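Local coordinates for putative DNA protection protein (PDB 4CYB) that binds iron and probably oxidises it as a ferritin-like Dps protein, built as an assembly of twelve copies, at residues J[19-24]-J[80-85]; J[25-30]-J[124-129]; J[33-38]-J[66-71]. One frame throughout, in Å; residues are numbered along the deposited sequence.

Interaction 1: residues J[19-24]-J[80-85]; sequences DTRLYS and QTLGGV
R21, near the start of helix 18-48, reaches L82, just past the end of helix 54-81, through one hydrogen bond that is close to straight. R21 NH1 stands 2.9 Å from L82 O, with 162° at the hydrogen. The oxygen lies in the guanidinium plane at its edge, whereas the donor is tilted 32° from the plane of the L82 carbonyl. The arm curls about this oxygen, because the chain bends at chi3 (-74°) and brings R21 CD to 3.4 Å from L82 O. Beside the polar link runs a small apolar one: L82 CD1 rests on S24 CB at 3.7 Å, and L82 CD2 is 4.2 Å from R21 CG. S24 OG takes no part in this packing and bonds D139 OD2 instead.

In the next shell, R21 NH1 also bonds K10 O and NE bonds L16 O, so one guanidinium ties together three backbone carbonyls. On the other side, G83 ends the helix in a Schellman motif with positive phi, and its N bonds Q80 O at 2.9 Å. A beta carbon on G83 would stand about 3.0 Å from R21 NH1, too close, and at this positive phi would also press on the L82 carbonyl oxygen. A leucine in place of R21 would probably leave the oxygens of L82, K10 and L16 without this shared donor group, and the chain leaving helix 54-81 less firmly held to helix 18-48.

Around the contact, L82 also packs on C25 and L28 of helix 18-48 and on T142 of helix 140-164. S24 touches T134 of helix 109-136, and G83 O bonds Q4 of strand 2-4.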
# COMPACT_ATOMS: atom_id res chain seq x y z
N ASP J 19 29.26 5.52 35.43
CA ASP J 19 29.93 4.21 35.38
C ASP J 19 29.08 3.18 34.58
O ASP J 19 29.63 2.39 33.81
CB ASP J 19 30.08 3.62 36.79
CG ASP J 19 31.25 4.23 37.57
OD1 ASP J 19 32.12 4.90 36.97
OD2 ASP J 19 31.26 4.06 38.81
N THR J 20 27.78 3.20 34.83
CA THR J 20 26.81 2.32 34.16
C THR J 20 26.80 2.57 32.67
O THR J 20 26.94 1.63 31.89
CB THR J 20 25.40 2.45 34.74
OG1 THR J 20 25.45 1.97 36.09
CG2 THR J 20 24.40 1.57 33.95
N ARG J 21 26.76 3.82 32.29
CA ARG J 21 26.78 4.16 30.86
C ARG J 21 28.08 3.80 30.15
O ARG J 21 28.08 3.24 29.06
CB ARG J 21 26.42 5.64 30.69
CG ARG J 21 25.03 5.91 31.22
CD ARG J 21 24.58 7.32 30.93
NE ARG J 21 25.22 8.34 31.77
CZ ARG J 21 26.11 9.22 31.38
NH1 ARG J 21 26.51 9.27 30.11
NH2 ARG J 21 26.59 10.12 32.25
N LEU J 22 29.21 4.08 30.79
CA LEU J 22 30.48 3.73 30.22
C LEU J 22 30.61 2.23 30.01
O LEU J 22 31.09 1.77 28.97
CB LEU J 22 31.57 4.17 31.21
CG LEU J 22 32.87 4.77 30.72
CD1 LEU J 22 34.04 4.13 31.48
CD2 LEU J 22 33.08 4.72 29.23
N TYR J 23 30.22 1.45 31.00
CA TYR J 23 30.31 -0.01 30.89
C TYR J 23 29.37 -0.53 29.77
O TYR J 23 29.76 -1.38 28.94
CB TYR J 23 30.01 -0.68 32.24
CG TYR J 23 30.13 -2.18 32.14
CD1 TYR J 23 31.40 -2.82 32.23
CD2 TYR J 23 29.01 -2.97 31.98
CE1 TYR J 23 31.51 -4.19 32.14
CE2 TYR J 23 29.12 -4.37 31.87
CZ TYR J 23 30.39 -4.97 31.96
OH TYR J 23 30.51 -6.34 31.86
N SER J 24 28.15 -0.02 29.72
CA SER J 24 27.19 -0.52 28.68
C SER J 24 27.76 -0.17 27.31
O SER J 24 27.70 -1.02 26.39
CB SER J 24 25.79 0.08 28.89
OG SER J 24 25.11 -0.54 29.95
N GLN J 80 24.91 5.90 21.43
CA GLN J 80 24.78 7.36 21.44
C GLN J 80 23.80 7.87 22.53
O GLN J 80 24.04 8.90 23.18
CB GLN J 80 24.31 7.87 20.04
CG GLN J 80 25.28 7.46 18.93
CD GLN J 80 26.70 7.95 19.20
OE1 GLN J 80 27.61 7.18 19.13
NE2 GLN J 80 26.86 9.22 19.57
N THR J 81 22.70 7.13 22.72
CA THR J 81 21.71 7.45 23.71
C THR J 81 22.33 7.44 25.13
O THR J 81 21.89 8.20 26.01
CB THR J 81 20.57 6.40 23.66
OG1 THR J 81 19.86 6.54 22.39
CG2 THR J 81 19.58 6.62 24.85
N LEU J 82 23.34 6.60 25.33
CA LEU J 82 24.02 6.54 26.66
C LEU J 82 25.12 7.60 26.76
O LEU J 82 25.82 7.64 27.79
CB LEU J 82 24.61 5.12 26.85
CG LEU J 82 23.53 4.03 26.90
CD1 LEU J 82 24.19 2.67 26.77
CD2 LEU J 82 22.72 4.04 28.19
N GLY J 83 25.28 8.44 25.73
CA GLY J 83 26.30 9.52 25.78
C GLY J 83 27.65 9.07 25.26
O GLY J 83 28.62 9.77 25.41
N GLY J 84 27.71 7.85 24.72
CA GLY J 84 28.99 7.27 24.25
C GLY J 84 29.25 7.54 22.76
O GLY J 84 28.58 8.41 22.13
N VAL J 85 30.25 6.85 22.25
CA VAL J 85 30.66 6.94 20.84
C VAL J 85 30.61 5.58 20.19
O VAL J 85 31.40 4.64 20.55
CB VAL J 85 32.06 7.62 20.69
CG1 VAL J 85 32.39 7.88 19.18
CG2 VAL J 85 32.08 8.92 21.50

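Interaction 2: residues J[25-30]-J[124-129]; sequences CQRLNK and LTECHD
R27 and K30 meet E126 and D129 through folded side chains: R27 turns at both chi2 and chi3 (-54° for the latter), carrying its guanidinium toward helix 109-136, while K30, with CG anti to the backbone N, bends at chi2 and again at chi4 (52°), which brings NZ round to E126. The result is a network of salt bridges. Both terminal nitrogens of R27 grip a single atom, D129 OD2, NH1 at 2.7 Å from above the carboxylate plane and NH2 at 2.9 Å on the anti lone pair. R27 NH2 also makes a weak bond to E126 OE1 (3.3 Å). The other oxygen, OE2, receives K30 NZ at 2.8 Å from above its plane, so E126 joins the two cations. A water donates to E126 OE1 and R27 O and accepts from R27 NE at 3.1 Å, which gives all three guanidinium nitrogens a partner. K30 NZ is shared with D34, and R27 NH1 with Y23 OH.

The network spans two antiparallel helices whose local axes stand 10.6 Å apart at 164°. On the inner side L28 packs on helix 54-81 and C127 on helix 140-164, while H128 bonds D140 of a neighbouring subunit.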
# COMPACT_ATOMS: atom_id res chain seq x y z
N CYS J 25 28.31 1.04 27.15
CA CYS J 25 28.90 1.41 25.86
C CYS J 25 30.08 0.52 25.43
O CYS J 25 30.17 0.17 24.27
CB CYS J 25 29.32 2.87 25.76
SG CYS J 25 27.90 4.00 25.80
N GLN J 26 30.96 0.14 26.38
CA GLN J 26 32.02 -0.83 26.04
C GLN J 26 31.43 -2.16 25.62
O GLN J 26 31.90 -2.70 24.61
CB GLN J 26 32.93 -1.10 27.26
CG GLN J 26 33.70 0.12 27.70
CD GLN J 26 34.30 -0.04 29.12
OE1 GLN J 26 34.96 0.88 29.61
NE2 GLN J 26 34.09 -1.20 29.76
N ARG J 27 30.45 -2.70 26.34
CA ARG J 27 29.89 -3.98 25.95
C ARG J 27 29.16 -3.86 24.58
O ARG J 27 29.28 -4.75 23.71
CB ARG J 27 28.93 -4.59 26.98
CG ARG J 27 29.51 -4.80 28.38
CD ARG J 27 30.81 -5.59 28.40
NE ARG J 27 30.72 -6.86 27.73
CZ ARG J 27 30.49 -8.04 28.32
NH1 ARG J 27 30.29 -8.14 29.65
NH2 ARG J 27 30.49 -9.13 27.58
N LEU J 28 28.42 -2.75 24.42
CA LEU J 28 27.63 -2.58 23.16
C LEU J 28 28.58 -2.46 21.99
O LEU J 28 28.25 -2.99 20.90
CB LEU J 28 26.68 -1.38 23.25
CG LEU J 28 25.46 -1.62 24.15
CD1 LEU J 28 24.70 -0.34 24.49
CD2 LEU J 28 24.51 -2.69 23.58
N ASN J 29 29.69 -1.75 22.17
CA ASN J 29 30.61 -1.57 21.07
C ASN J 29 31.26 -2.86 20.62
O ASN J 29 31.59 -3.01 19.46
CB ASN J 29 31.66 -0.46 21.28
CG ASN J 29 31.17 0.90 20.81
OD1 ASN J 29 30.58 1.01 19.72
ND2 ASN J 29 31.44 1.93 21.59
N LYS J 30 31.49 -3.78 21.54
CA LYS J 30 32.03 -5.07 21.12
C LYS J 30 31.01 -5.85 20.31
O LYS J 30 31.34 -6.42 19.24
CB LYS J 30 32.52 -5.90 22.36
CG LYS J 30 33.08 -7.29 22.00
CD LYS J 30 34.16 -7.22 20.92
CE LYS J 30 34.95 -8.52 20.89
NZ LYS J 30 34.10 -9.73 20.78
N LEU J 124 26.43 -14.69 20.35
CA LEU J 124 25.45 -15.22 21.37
C LEU J 124 26.16 -15.37 22.76
O LEU J 124 25.62 -14.94 23.79
CB LEU J 124 24.85 -16.57 20.92
CG LEU J 124 23.83 -16.43 19.78
CD1 LEU J 124 23.42 -17.78 19.25
CD2 LEU J 124 22.56 -15.70 20.25
N THR J 125 27.39 -15.88 22.75
CA THR J 125 28.15 -16.04 24.03
C THR J 125 28.39 -14.68 24.71
O THR J 125 28.10 -14.49 25.90
CB THR J 125 29.45 -16.81 23.77
OG1 THR J 125 29.09 -18.10 23.23
CG2 THR J 125 30.25 -17.00 25.08
N GLU J 126 28.83 -13.71 23.93
CA GLU J 126 29.03 -12.33 24.39
C GLU J 126 27.74 -11.70 24.88
O GLU J 126 27.74 -11.00 25.88
CB GLU J 126 29.56 -11.46 23.24
CG GLU J 126 31.04 -11.61 23.01
CD GLU J 126 31.89 -10.52 23.64
OE1 GLU J 126 31.39 -9.64 24.44
OE2 GLU J 126 33.10 -10.55 23.30
N CYS J 127 26.64 -11.90 24.15
CA CYS J 127 25.34 -11.34 24.53
C CYS J 127 24.82 -11.83 25.85
O CYS J 127 24.29 -11.04 26.60
CB CYS J 127 24.25 -11.74 23.54
SG CYS J 127 24.08 -10.55 22.22
N HIS J 128 24.86 -13.13 26.11
CA HIS J 128 24.36 -13.62 27.44
C HIS J 128 25.13 -12.95 28.57
O HIS J 128 24.52 -12.48 29.55
CB HIS J 128 24.54 -15.13 27.54
CG HIS J 128 23.51 -15.92 26.75
ND1 HIS J 128 22.20 -15.97 27.10
CD2 HIS J 128 23.64 -16.69 25.61
CE1 HIS J 128 21.54 -16.78 26.25
NE2 HIS J 128 22.41 -17.23 25.34
N ASP J 129 26.45 -12.89 28.42
CA ASP J 129 27.31 -12.27 29.45
C ASP J 129 27.02 -10.78 29.59
O ASP J 129 26.83 -10.28 30.70
CB ASP J 129 28.80 -12.52 29.14
CG ASP J 129 29.71 -11.86 30.16
OD1 ASP J 129 29.68 -12.35 31.31
OD2 ASP J 129 30.39 -10.85 29.86
O HOH W 1 30.05 -7.11 24.74

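Interaction 3: residues J[33-38]-J[66-71]; sequences ADTRIL and GEQLEL
T35 and L38, one turn apart on helix 18-48, close on the amide of Q68 from helix 54-81, where the backbones come near enough to put the CA atoms of T35 and Q68 6.8 Å apart. The direct contacts are van der Waals. The methyl T35 CG2 sits 3.2 Å from Q68 OE1, a close carbon-to-oxygen approach. L38 CD2 sits over the face of the Q68 amide, about 3.5 Å above its plane, nearest Q68 NE2 at 3.6 Å.

The polar link is indirect. One water donates to T35 OG1 at 2.8 Å and to Q68 OE1, also at 2.8 Å, thereby bridging the two helices. With chi1 at -63°, T35 OG1 lies beside its own backbone N, where it also bonds V31 O in the preceding turn; this fixes the hydroxyl that receives the water. Q68 bends at chi2 (-74°), and its NE2 bonds Q157 OE1 and N154 OD1 of helix 140-164. The buried amide therefore has partners at both ends, and its rotation is set by the two outside acceptors together with the water.

L38 goes on to touch H120 and I123 of helix 109-136 as well as N154, so the contact meets all four long helices. Packing of this kind between antiparallel helices 18-48 and 54-81 belongs to the core of the ferritin-like four-helix bundle. The iron ligand D73 lies on the same second helix, its side chain about 9 Å from that of T35.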
# COMPACT_ATOMS: atom_id res chain seq x y z
N ALA J 33 30.89 -4.19 16.88
CA ALA J 33 32.04 -4.59 16.04
C ALA J 33 31.84 -6.00 15.48
O ALA J 33 32.03 -6.23 14.29
CB ALA J 33 33.38 -4.47 16.82
N ASP J 34 31.46 -6.97 16.32
CA ASP J 34 31.22 -8.32 15.82
C ASP J 34 30.04 -8.40 14.81
O ASP J 34 30.11 -9.14 13.80
CB ASP J 34 30.98 -9.29 16.97
CG ASP J 34 32.21 -9.42 17.94
OD1 ASP J 34 33.37 -9.24 17.50
OD2 ASP J 34 31.98 -9.67 19.15
N THR J 35 29.01 -7.63 15.08
CA THR J 35 27.83 -7.62 14.24
C THR J 35 28.16 -6.93 12.90
O THR J 35 27.66 -7.35 11.85
CB THR J 35 26.67 -6.88 14.92
OG1 THR J 35 26.30 -7.57 16.12
CG2 THR J 35 25.42 -6.86 13.97
N ARG J 36 28.95 -5.87 12.93
CA ARG J 36 29.49 -5.32 11.65
C ARG J 36 30.19 -6.36 10.76
O ARG J 36 29.92 -6.46 9.55
CB ARG J 36 30.39 -4.12 11.87
CG ARG J 36 29.69 -2.93 12.50
CD ARG J 36 29.14 -2.05 11.38
NE ARG J 36 30.17 -1.54 10.49
CZ ARG J 36 30.90 -0.45 10.77
NH1 ARG J 36 30.73 0.17 11.94
NH2 ARG J 36 31.85 -0.05 9.92
N ILE J 37 31.04 -7.22 11.37
CA ILE J 37 31.71 -8.26 10.56
C ILE J 37 30.66 -9.28 10.05
O ILE J 37 30.73 -9.72 8.92
CB ILE J 37 32.76 -9.01 11.44
CG1 ILE J 37 33.77 -7.99 11.99
CG2 ILE J 37 33.42 -10.14 10.64
CD1 ILE J 37 34.55 -7.29 10.89
N LEU J 38 29.70 -9.63 10.89
CA LEU J 38 28.70 -10.64 10.55
C LEU J 38 27.79 -10.13 9.42
O LEU J 38 27.51 -10.87 8.47
CB LEU J 38 27.89 -11.06 11.78
CG LEU J 38 26.82 -12.11 11.44
CD1 LEU J 38 27.43 -13.29 10.68
CD2 LEU J 38 26.17 -12.57 12.76
N GLY J 66 19.89 -7.99 6.05
CA GLY J 66 19.01 -6.85 6.35
C GLY J 66 18.66 -6.78 7.82
O GLY J 66 18.63 -5.73 8.40
N GLU J 67 18.46 -7.94 8.44
CA GLU J 67 18.17 -7.96 9.88
C GLU J 67 19.38 -7.54 10.71
O GLU J 67 19.22 -6.78 11.69
CB GLU J 67 17.66 -9.36 10.25
CG GLU J 67 16.22 -9.63 9.74
CD GLU J 67 15.83 -11.12 9.78
OE1 GLU J 67 16.64 -11.97 10.23
OE2 GLU J 67 14.73 -11.49 9.28
N GLN J 68 20.59 -7.98 10.30
CA GLN J 68 21.82 -7.59 11.01
C GLN J 68 22.07 -6.10 10.85
O GLN J 68 22.50 -5.41 11.78
CB GLN J 68 23.03 -8.36 10.51
CG GLN J 68 22.95 -9.88 10.83
CD GLN J 68 23.21 -10.22 12.32
OE1 GLN J 68 23.77 -9.42 13.06
NE2 GLN J 68 22.78 -11.43 12.75
N LEU J 69 21.77 -5.55 9.65
CA LEU J 69 22.01 -4.12 9.48
C LEU J 69 21.10 -3.30 10.41
O LEU J 69 21.51 -2.24 10.89
CB LEU J 69 21.68 -3.71 7.99
CG LEU J 69 22.04 -2.25 7.63
CD1 LEU J 69 23.57 -2.17 7.49
CD2 LEU J 69 21.31 -1.94 6.32
N GLU J 70 19.85 -3.73 10.60
CA GLU J 70 18.94 -3.03 11.49
C GLU J 70 19.45 -3.16 12.98
O GLU J 70 19.40 -2.19 13.74
CB GLU J 70 17.47 -3.50 11.35
CG GLU J 70 16.67 -2.98 12.57
CD GLU J 70 15.13 -3.12 12.58
OE1 GLU J 70 14.57 -4.10 12.03
OE2 GLU J 70 14.48 -2.22 13.19
N LEU J 71 19.95 -4.33 13.34
CA LEU J 71 20.61 -4.47 14.69
C LEU J 71 21.80 -3.50 14.87
O LEU J 71 21.95 -2.89 15.91
CB LEU J 71 21.10 -5.90 14.92
CG LEU J 71 20.05 -7.00 15.09
CD1 LEU J 71 20.77 -8.37 15.27
CD2 LEU J 71 19.09 -6.63 16.23
O HOH W 2 24.29 -9.51 15.82

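How the interactions relate
Helix 18-48 runs through all three contacts. Interactions 1 and 2 touch: N29 ND2 lies 2.9 Å from V85 O, a probable hydrogen bond, and C25 SG packs 3.6 Å from L82 CB. Interactions 1 and 3 join the same two helices at sites whose centres are about 20 Å apart, with nearest atoms about 10 Å apart. Interaction 2 faces helix 109-136 instead, its centre about 13 Å from each of the others, and K30 links it to interaction 3 by a salt bridge to D34. The iron ligands D73 and E77 fall between 66-71 and 80-85 on helix 54-81. The L82 side chain is about 10 Å from that of E77, and interaction 2 lies away from the iron sites.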